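Local coordinates for protein DnaJ homolog subfamily C member 27-A (Xenopus laevis, PDB 6JMG) that binds GTP and magnesium as a Rab-family small GTPase carrying a DnaJ domain, and possibly helps to regulate the MEK/ERK pathway, at residues A[207-212]-A[255-260]. Sequence-based numbering, arbitrary orientation.
Sequences DSIRRI and EDAFKA
Ile212, which packs against Ala257 and Ala260 across the contact, also lays its CG1 over one face of the neighbouring Arg211 guanidinium, 4.0 Å above the plane and displaced toward the rim. The Phe258 ring, whose CB points away from helix 203-213, meets the ring of His245. Between the helices the side chains meet by apolar packing, and no hydrogen bond crosses. In Ile212 a chi1 of -69° sets CG1 beside the backbone N and swings CG2 anti to that N, so that this methyl reaches Ala260 CB at 3.8 Å. The same CG2 lies 4.4 Å from Ala257 CB and 4.1 Å from Ala257 O. One turn earlier, Ile209 straddles the methyl of Ala257 with two atoms, CG2 at 4.0 Å and CG1 at 4.1 Å from Ala257 CB. Two branched side chains thus meet two methyls one turn apart; the segment axes approach to 9.4 Å at a crossing angle of 62°, and the isoleucine branches span most of that gap. On the outer side of helix 203-213, Arg210 NH2 forms a salt bridge with Asp207 OD1 through a weak hydrogen bond. Leu244 of helix 230-244 touches both isoleucines, while Met221 touches Ile212 and Ala260. Far from the nucleotide site, helix 203-213 therefore packs against the antiparallel hairpin of helices 230-244 and 254-278, the hallmark of a J domain, whose connecting loop carries the HPD motif.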
loop_
_atom_site.group_PDB
_atom_site.type_symbol
_atom_site.label_atom_id
_atom_site.label_comp_id
_atom_site.label_asym_id
_atom_site.label_seq_id
_atom_site.Cartn_x
_atom_site.Cartn_y
_atom_site.Cartn_z
ATOM N N ASP A 207 -13.328 17.284 -11.822
ATOM C CA ASP A 207 -14.080 17.156 -13.064
ATOM C C ASP A 207 -15.197 16.143 -12.908
ATOM O O ASP A 207 -16.310 16.361 -13.401
ATOM C CB ASP A 207 -13.158 16.769 -14.222
ATOM C CG ASP A 207 -12.247 17.910 -14.656
ATOM O OD1 ASP A 207 -12.509 19.074 -14.265
ATOM O OD2 ASP A 207 -11.264 17.630 -15.380
ATOM N N SER A 208 -14.931 15.037 -12.198
ATOM C CA SER A 208 -15.939 13.989 -12.130
ATOM C C SER A 208 -17.125 14.437 -11.299
ATOM O O SER A 208 -18.280 14.217 -11.685
ATOM C CB SER A 208 -15.341 12.711 -11.523
ATOM O OG SER A 208 -14.839 11.812 -12.513
ATOM N N ILE A 209 -16.857 15.173 -10.218
ATOM C CA ILE A 209 -17.940 15.707 -9.401
ATOM C C ILE A 209 -18.800 16.675 -10.202
ATOM O O ILE A 209 -20.032 16.660 -10.106
ATOM C CB ILE A 209 -17.378 16.355 -8.130
ATOM C CG1 ILE A 209 -16.606 15.297 -7.328
ATOM C CG2 ILE A 209 -18.525 16.948 -7.315
ATOM C CD1 ILE A 209 -15.967 15.827 -6.054
ATOM N N ARG A 210 -18.179 17.541 -10.994
ATOM C CA ARG A 210 -18.995 18.506 -11.713
ATOM C C ARG A 210 -19.751 17.823 -12.834
ATOM O O ARG A 210 -20.933 18.111 -13.053
ATOM C CB ARG A 210 -18.143 19.652 -12.265
ATOM C CG ARG A 210 -18.959 20.633 -13.098
ATOM C CD ARG A 210 -18.086 21.607 -13.856
ATOM N NE ARG A 210 -16.790 21.024 -14.199
ATOM C CZ ARG A 210 -15.914 21.588 -15.028
ATOM N NH1 ARG A 210 -16.196 22.752 -15.609
ATOM N NH2 ARG A 210 -14.755 20.984 -15.280
ATOM N N ARG A 211 -19.111 16.854 -13.496
ATOM C CA ARG A 211 -19.794 16.129 -14.562
ATOM C C ARG A 211 -20.976 15.341 -14.012
ATOM O O ARG A 211 -22.016 15.258 -14.669
ATOM C CB ARG A 211 -18.810 15.209 -15.289
ATOM C CG ARG A 211 -19.443 14.321 -16.356
ATOM C CD ARG A 211 -18.445 13.287 -16.893
ATOM N NE ARG A 211 -18.029 12.308 -15.888
ATOM C CZ ARG A 211 -18.746 11.244 -15.517
ATOM N NH1 ARG A 211 -19.933 10.995 -16.069
ATOM N NH2 ARG A 211 -18.268 10.424 -14.586
ATOM N N ILE A 212 -20.862 14.842 -12.776
ATOM C CA ILE A 212 -21.953 14.108 -12.131
ATOM C C ILE A 212 -23.082 15.043 -11.650
ATOM O O ILE A 212 -24.224 14.593 -11.550
ATOM C CB ILE A 212 -21.390 13.197 -11.019
ATOM C CG1 ILE A 212 -20.581 12.060 -11.655
ATOM C CG2 ILE A 212 -22.474 12.545 -10.178
ATOM C CD1 ILE A 212 -19.501 11.439 -10.727
ATOM N N GLU A 255 -19.490 13.925 -1.384
ATOM C CA GLU A 255 -20.496 13.062 -0.784
ATOM C C GLU A 255 -21.732 12.959 -1.671
ATOM O O GLU A 255 -22.279 11.866 -1.853
ATOM C CB GLU A 255 -20.847 13.563 0.609
ATOM C CG GLU A 255 -21.946 12.802 1.280
ATOM C CD GLU A 255 -22.473 13.519 2.514
ATOM O OE1 GLU A 255 -23.712 13.481 2.743
ATOM O OE2 GLU A 255 -21.640 14.114 3.244
ATOM N N ASP A 256 -22.179 14.076 -2.258
ATOM C CA ASP A 256 -23.368 13.999 -3.107
ATOM C C ASP A 256 -23.049 13.280 -4.408
ATOM O O ASP A 256 -23.877 12.524 -4.934
ATOM C CB ASP A 256 -23.933 15.388 -3.397
ATOM C CG ASP A 256 -24.153 16.198 -2.143
ATOM O OD1 ASP A 256 -24.998 15.796 -1.312
ATOM O OD2 ASP A 256 -23.471 17.238 -1.994
ATOM N N ALA A 257 -21.847 13.497 -4.931
ATOM C CA ALA A 257 -21.426 12.776 -6.120
ATOM C C ALA A 257 -21.341 11.284 -5.850
ATOM O O ALA A 257 -21.801 10.469 -6.662
ATOM C CB ALA A 257 -20.079 13.308 -6.588
ATOM N N PHE A 258 -20.764 10.904 -4.705
ATOM C CA PHE A 258 -20.723 9.493 -4.350
ATOM C C PHE A 258 -22.128 8.910 -4.230
ATOM O O PHE A 258 -22.442 7.890 -4.848
ATOM C CB PHE A 258 -19.971 9.302 -3.053
ATOM C CG PHE A 258 -19.899 7.875 -2.632
ATOM C CD1 PHE A 258 -19.200 6.949 -3.402
ATOM C CD2 PHE A 258 -20.537 7.446 -1.492
ATOM C CE1 PHE A 258 -19.120 5.647 -3.023
ATOM C CE2 PHE A 258 -20.470 6.115 -1.111
ATOM C CZ PHE A 258 -19.761 5.222 -1.874
ATOM N N LYS A 259 -23.003 9.579 -3.477
ATOM C CA LYS A 259 -24.385 9.130 -3.364
ATOM C C LYS A 259 -25.038 8.989 -4.739
ATOM O O LYS A 259 -25.814 8.050 -4.977
ATOM C CB LYS A 259 -25.172 10.108 -2.484
ATOM C CG LYS A 259 -26.639 9.735 -2.287
ATOM C CD LYS A 259 -27.401 10.777 -1.458
ATOM C CE LYS A 259 -26.526 11.378 -0.346
ATOM N NZ LYS A 259 -27.303 11.836 0.860
ATOM N N ALA A 260 -24.724 9.898 -5.665
ATOM C CA ALA A 260 -25.349 9.836 -6.980
ATOM C C ALA A 260 -24.853 8.627 -7.751
ATOM O O ALA A 260 -25.632 7.938 -8.424
ATOM C CB ALA A 260 -25.073 11.122 -7.757
#